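Local atomic coordinates of OBCA, Oxalate Biosynthetic Component A (Burkholderia glumae, PDB entry 4NNC), a protein that is an oxalate biosynthetic component A protein related to the beta-keto acid cleavage enzymes of the TIM-barrel clan. Residues 271-276 with 305-310. Residues are numbered along the deposited sequence; the frame is centred on the assembly and turned at random.
Sequences AAILNL and APEVAS. With 2KQ ((3S)-3-[2-[3-[[(2R)-4-[[[(2R,3S,4R,5R)-5-(6-aminopurin-9-yl)-4-oxidanyl-3-phosphonooxy-oxolan-2-yl]methoxy-oxidanyl-phosphoryl]oxy-oxidanyl-phosphoryl]oxy-3,3-dimethyl-2-oxidanyl-butanoyl]amino]propanoylamino]ethylsulfanyl]-3-oxidanyl-butanoic acid), chain D.
With CG turned beside its own backbone N (chi1 -74°) and the chain bent at chi2, Glu307 brings its carboxylate back to Leu274 of the neighbouring strand, where OE1 accepts the backbone N-H of Leu274 at 3.1 Å between N and OE1. The donor arrives from above the carboxylate plane, 43° out of it. This side-chain bond occupies the place just ahead of the regular ladder, which three backbone bonds then continue: Val308 N to Leu274 O, Leu276 N to Val308 O at 2.9 Å, and Ser310 N to Leu276 O. Their alternation between the two strands, with Asn275 beside Val308 and Leu276 beside Ala309, identifies parallel pairing, and the directions of residues 273-276 and 308-310 differ by 23°.

The side chains divide between the two faces of the sheet. On one, Val308 CG1 lies 3.6 Å from Asn275 CG and also touches ND2, against an amide whose OD1 is bonded to His224 and whose ND2 is bonded to Glu346; these two bonds fix the rotation of the amide. Ile273 CG2 extends the same patch, 4.1 Å from Val308 CG2. On the face of Leu276 and Ala309, Leu276 CD2 meets Pro306 CG at 3.6 Å, the two side chains crossing at about a right angle.

Strands 273-276 and 308-311 belong to a beta-alpha-beta unit with helix 291-294, in keeping with the TIM-barrel clan. At the C-terminal end of the pair, Ser310 OG donates to O55 of the ligand 2KQ, 2.7 Å away; the backbone bond from Ser310 N to Leu276 O helps to position that hydroxyl. At the other end, OE2 of Glu307 forms salt bridges with Lys266 and Arg520, which would be expected to favour a charged carboxylate and probably steady it as the acceptor for Leu274 N.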
ATOM      1  N   ALA A 271      -9.619 -10.094 -20.210  1.00 26.46           N
ATOM      2  CA  ALA A 271      -8.230 -10.558 -20.174  1.00 30.50           C
ATOM      3  C   ALA A 271      -7.639 -10.581 -18.757  1.00 27.23           C
ATOM      4  O   ALA A 271      -6.627 -11.229 -18.526  1.00 24.87           O
ATOM      5  CB  ALA A 271      -7.344  -9.705 -21.089  1.00 24.38           C
ATOM      6  N   ALA A 272      -8.250  -9.846 -17.831  1.00 28.32           N
ATOM      7  CA  ALA A 272      -7.704  -9.667 -16.477  1.00 27.99           C
ATOM      8  C   ALA A 272      -7.262 -10.971 -15.809  1.00 24.08           C
ATOM      9  O   ALA A 272      -8.021 -11.941 -15.743  1.00 27.07           O
ATOM     10  CB  ALA A 272      -8.710  -8.952 -15.596  1.00 29.93           C
ATOM     11  N   ILE A 273      -6.021 -10.990 -15.340  1.00 22.48           N
ATOM     12  CA  ILE A 273      -5.502 -12.103 -14.564  1.00 21.38           C
ATOM     13  C   ILE A 273      -5.640 -11.664 -13.113  1.00 26.95           C
ATOM     14  O   ILE A 273      -4.869 -10.814 -12.613  1.00 24.80           O
ATOM     15  CB  ILE A 273      -4.031 -12.403 -14.911  1.00 21.89           C
ATOM     16  CG1 ILE A 273      -3.898 -12.699 -16.417  1.00 25.34           C
ATOM     17  CG2 ILE A 273      -3.514 -13.573 -14.071  1.00 20.04           C
ATOM     18  CD1 ILE A 273      -2.459 -12.761 -16.948  1.00 20.69           C
ATOM     19  N   LEU A 274      -6.669 -12.194 -12.456  1.00 25.07           N
ATOM     20  CA  LEU A 274      -6.944 -11.848 -11.072  1.00 22.99           C
ATOM     21  C   LEU A 274      -6.085 -12.736 -10.157  1.00 24.53           C
ATOM     22  O   LEU A 274      -5.915 -13.943 -10.405  1.00 19.41           O
ATOM     23  CB  LEU A 274      -8.450 -11.969 -10.771  1.00 23.77           C
ATOM     24  CG  LEU A 274      -9.340 -10.989 -11.565  1.00 27.89           C
ATOM     25  CD1 LEU A 274     -10.795 -10.952 -11.097  1.00 26.51           C
ATOM     26  CD2 LEU A 274      -8.761  -9.588 -11.512  1.00 28.87           C
ATOM     27  N   ASN A 275      -5.517 -12.115  -9.127  1.00 22.96           N
ATOM     28  CA  ASN A 275      -4.640 -12.784  -8.180  1.00 21.14           C
ATOM     29  C   ASN A 275      -5.222 -12.442  -6.810  1.00 23.48           C
ATOM     30  O   ASN A 275      -5.061 -11.324  -6.313  1.00 20.60           O
ATOM     31  CB  ASN A 275      -3.202 -12.262  -8.362  1.00 21.27           C
ATOM     32  CG  ASN A 275      -2.243 -12.695  -7.241  1.00 25.30           C
ATOM     33  OD1 ASN A 275      -2.663 -13.068  -6.134  1.00 23.69           O
ATOM     34  ND2 ASN A 275      -0.938 -12.607  -7.520  1.00 23.04           N
ATOM     35  N   LEU A 276      -5.916 -13.394  -6.200  1.00 21.51           N
ATOM     36  CA  LEU A 276      -6.666 -13.081  -4.988  1.00 22.64           C
ATOM     37  C   LEU A 276      -5.842 -13.361  -3.743  1.00 22.99           C
ATOM     38  O   LEU A 276      -5.270 -14.446  -3.607  1.00 21.49           O
ATOM     39  CB  LEU A 276      -7.972 -13.872  -4.942  1.00 21.61           C
ATOM     40  CG  LEU A 276      -9.203 -13.162  -5.517  1.00 31.38           C
ATOM     41  CD1 LEU A 276      -8.900 -12.412  -6.818  1.00 22.52           C
ATOM     42  CD2 LEU A 276     -10.372 -14.134  -5.696  1.00 19.20           C
ATOM     43  N   ALA A 305     -12.450 -20.099 -12.417  1.00 30.28           N
ATOM     44  CA  ALA A 305     -12.007 -19.745 -11.072  1.00 27.53           C
ATOM     45  C   ALA A 305     -10.989 -18.612 -11.226  1.00 27.15           C
ATOM     46  O   ALA A 305     -10.556 -18.329 -12.345  1.00 22.83           O
ATOM     47  CB  ALA A 305     -11.385 -20.939 -10.381  1.00 26.37           C
ATOM     48  N   PRO A 306     -10.616 -17.939 -10.120  1.00 26.93           N
ATOM     49  CA  PRO A 306      -9.599 -16.896 -10.317  1.00 24.83           C
ATOM     50  C   PRO A 306      -8.310 -17.536 -10.834  1.00 28.56           C
ATOM     51  O   PRO A 306      -7.999 -18.680 -10.461  1.00 23.53           O
ATOM     52  CB  PRO A 306      -9.377 -16.350  -8.906  1.00 26.84           C
ATOM     53  CG  PRO A 306     -10.646 -16.711  -8.135  1.00 28.34           C
ATOM     54  CD  PRO A 306     -11.068 -18.031  -8.716  1.00 26.42           C
ATOM     55  N   GLU A 307      -7.582 -16.830 -11.693  1.00 24.54           N
ATOM     56  CA  GLU A 307      -6.396 -17.414 -12.307  1.00 27.41           C
ATOM     57  C   GLU A 307      -5.331 -17.744 -11.265  1.00 25.04           C
ATOM     58  O   GLU A 307      -4.729 -18.819 -11.308  1.00 23.28           O
ATOM     59  CB  GLU A 307      -5.801 -16.468 -13.363  1.00 27.12           C
ATOM     60  CG  GLU A 307      -6.589 -16.373 -14.671  1.00 29.22           C
ATOM     61  CD  GLU A 307      -7.822 -15.496 -14.566  1.00 27.72           C
ATOM     62  OE1 GLU A 307      -7.997 -14.783 -13.537  1.00 25.53           O
ATOM     63  OE2 GLU A 307      -8.624 -15.523 -15.525  1.00 32.02           O
ATOM     64  N   VAL A 308      -5.106 -16.803 -10.345  1.00 24.91           N
ATOM     65  CA  VAL A 308      -4.006 -16.871  -9.377  1.00 21.89           C
ATOM     66  C   VAL A 308      -4.496 -16.583  -7.941  1.00 21.50           C
ATOM     67  O   VAL A 308      -5.480 -15.856  -7.742  1.00 21.73           O
ATOM     68  CB  VAL A 308      -2.853 -15.892  -9.798  1.00 22.56           C
ATOM     69  CG1 VAL A 308      -1.694 -15.889  -8.792  1.00 20.79           C
ATOM     70  CG2 VAL A 308      -2.314 -16.261 -11.178  1.00 20.49           C
ATOM     71  N   ALA A 309      -3.834 -17.182  -6.946  1.00 20.79           N
ATOM     72  CA  ALA A 309      -4.060 -16.834  -5.550  1.00 21.28           C
ATOM     73  C   ALA A 309      -2.758 -16.939  -4.739  1.00 23.42           C
ATOM     74  O   ALA A 309      -1.915 -17.801  -4.993  1.00 18.24           O
ATOM     75  CB  ALA A 309      -5.138 -17.705  -4.948  1.00 19.58           C
ATOM     76  N   SER A 310      -2.605 -16.074  -3.747  1.00 23.25           N
ATOM     77  CA  SER A 310      -1.387 -16.086  -2.953  1.00 22.61           C
ATOM     78  C   SER A 310      -1.311 -17.334  -2.092  1.00 23.72           C
ATOM     79  O   SER A 310      -2.336 -17.872  -1.638  1.00 21.75           O
ATOM     80  CB  SER A 310      -1.241 -14.809  -2.103  1.00 23.61           C
ATOM     81  OG  SER A 310      -2.256 -14.697  -1.122  1.00 27.29           O
TER
HETATM   82  C01 2KQ D 603       1.579   1.086   4.821  1.00 34.20           C
HETATM   83  C02 2KQ D 603       2.361   1.486   3.560  1.00 42.41           C
HETATM   84  C03 2KQ D 603       1.606   0.937   2.250  1.00 27.84           C
HETATM   85  C04 2KQ D 603       2.468   3.016   3.532  1.00 38.15           C
HETATM   86  O05 2KQ D 603       3.200   3.385   2.385  1.00 43.72           O
HETATM   87  P06 2KQ D 603       4.010   4.757   2.348  1.00 46.22           P
HETATM   88  O07 2KQ D 603       4.196   5.167   0.897  1.00 34.78           O
HETATM   89  O08 2KQ D 603       3.245   5.854   3.069  1.00 51.65           O
HETATM   90  O09 2KQ D 603       5.435   4.509   3.012  1.00 60.62           O
HETATM   91  P10 2KQ D 603       5.843   4.665   4.557  1.00 58.78           P
HETATM   92  O11 2KQ D 603       7.176   4.015   4.801  1.00 56.93           O
HETATM   93  O12 2KQ D 603       4.814   3.971   5.417  1.00 65.60           O
HETATM   94  O13 2KQ D 603       5.919   6.219   4.955  1.00 61.65           O
HETATM   95  C14 2KQ D 603       6.159   6.593   6.321  1.00 68.30           C
HETATM   96  C15 2KQ D 603       6.547   8.007   6.407  1.00 73.34           C
HETATM   97  O16 2KQ D 603       7.603   8.337   5.416  1.00 66.40           O
HETATM   98  C17 2KQ D 603       7.059   9.296   4.497  1.00 62.20           C
HETATM   99  N18 2KQ D 603       7.474   8.928   3.187  1.00 59.08           N
HETATM  100  C19 2KQ D 603       6.951   7.969   2.402  1.00 58.19           C
HETATM  101  N20 2KQ D 603       7.641   7.920   1.240  1.00 52.03           N
HETATM  102  C21 2KQ D 603       8.624   8.859   1.281  1.00 55.44           C
HETATM  103  C22 2KQ D 603       9.635   9.272   0.390  1.00 52.41           C
HETATM  104  N23 2KQ D 603       9.790   8.637  -0.912  1.00 47.56           N
HETATM  105  N24 2KQ D 603      10.462  10.264   0.765  1.00 56.66           N
HETATM  106  C25 2KQ D 603      10.332  10.849   1.982  1.00 56.38           C
HETATM  107  N26 2KQ D 603       9.376  10.488   2.850  1.00 56.04           N
HETATM  108  C27 2KQ D 603       8.517   9.491   2.513  1.00 60.39           C
HETATM  109  C28 2KQ D 603       5.598   9.296   4.684  1.00 68.78           C
HETATM  110  O29 2KQ D 603       5.040  10.592   4.463  1.00 67.87           O
HETATM  111  C30 2KQ D 603       5.408   8.925   6.095  1.00 77.42           C
HETATM  112  O31 2KQ D 603       5.484  10.108   6.919  1.00 84.55           O
HETATM  113  P32 2KQ D 603       5.444   9.980   8.554  1.00 95.73           P
HETATM  114  O33 2KQ D 603       6.691   9.254   9.082  1.00 86.83           O
HETATM  115  O34 2KQ D 603       5.351  11.355   9.183  1.00 87.88           O
HETATM  116  O35 2KQ D 603       4.221   9.188   8.935  1.00 87.98           O
HETATM  117  C36 2KQ D 603       3.828   0.959   3.684  1.00 45.17           C
HETATM  118  O37 2KQ D 603       4.392   1.506   4.801  1.00 48.95           O
HETATM  119  C38 2KQ D 603       3.970  -0.569   3.785  1.00 45.51           C
HETATM  120  O39 2KQ D 603       3.657  -1.199   4.790  1.00 44.60           O
HETATM  121  N40 2KQ D 603       4.547  -1.281   2.654  1.00 39.61           N
HETATM  122  C41 2KQ D 603       4.703  -2.691   2.792  1.00 37.69           C
HETATM  123  C42 2KQ D 603       3.498  -3.429   2.218  1.00 36.14           C
HETATM  124  C43 2KQ D 603       3.605  -4.968   2.305  1.00 38.77           C
HETATM  125  O44 2KQ D 603       3.872  -5.537   3.366  1.00 36.73           O
HETATM  126  N45 2KQ D 603       3.407  -5.727   1.102  1.00 33.68           N
HETATM  127  C46 2KQ D 603       3.514  -7.152   1.206  1.00 38.88           C
HETATM  128  C47 2KQ D 603       2.274  -7.813   0.645  1.00 38.17           C
HETATM  129  S48 2KQ D 603       2.502  -9.571   0.426  1.00 51.76           S
HETATM  130  C49 2KQ D 603       1.115 -10.234  -0.472  1.00 28.49           C
HETATM  131  C50 2KQ D 603       1.621 -10.565  -1.775  1.00 34.45           C
HETATM  132  O51 2KQ D 603       0.104  -9.261  -0.643  1.00 28.48           O
HETATM  133  C52 2KQ D 603       0.623 -11.572   0.162  1.00 33.52           C
HETATM  134  C53 2KQ D 603      -0.849 -11.835   0.246  1.00 29.31           C
HETATM  135  O54 2KQ D 603      -1.695 -10.978  -0.148  1.00 23.52           O
HETATM  136  O55 2KQ D 603      -1.231 -12.940   0.716  1.00 27.52           O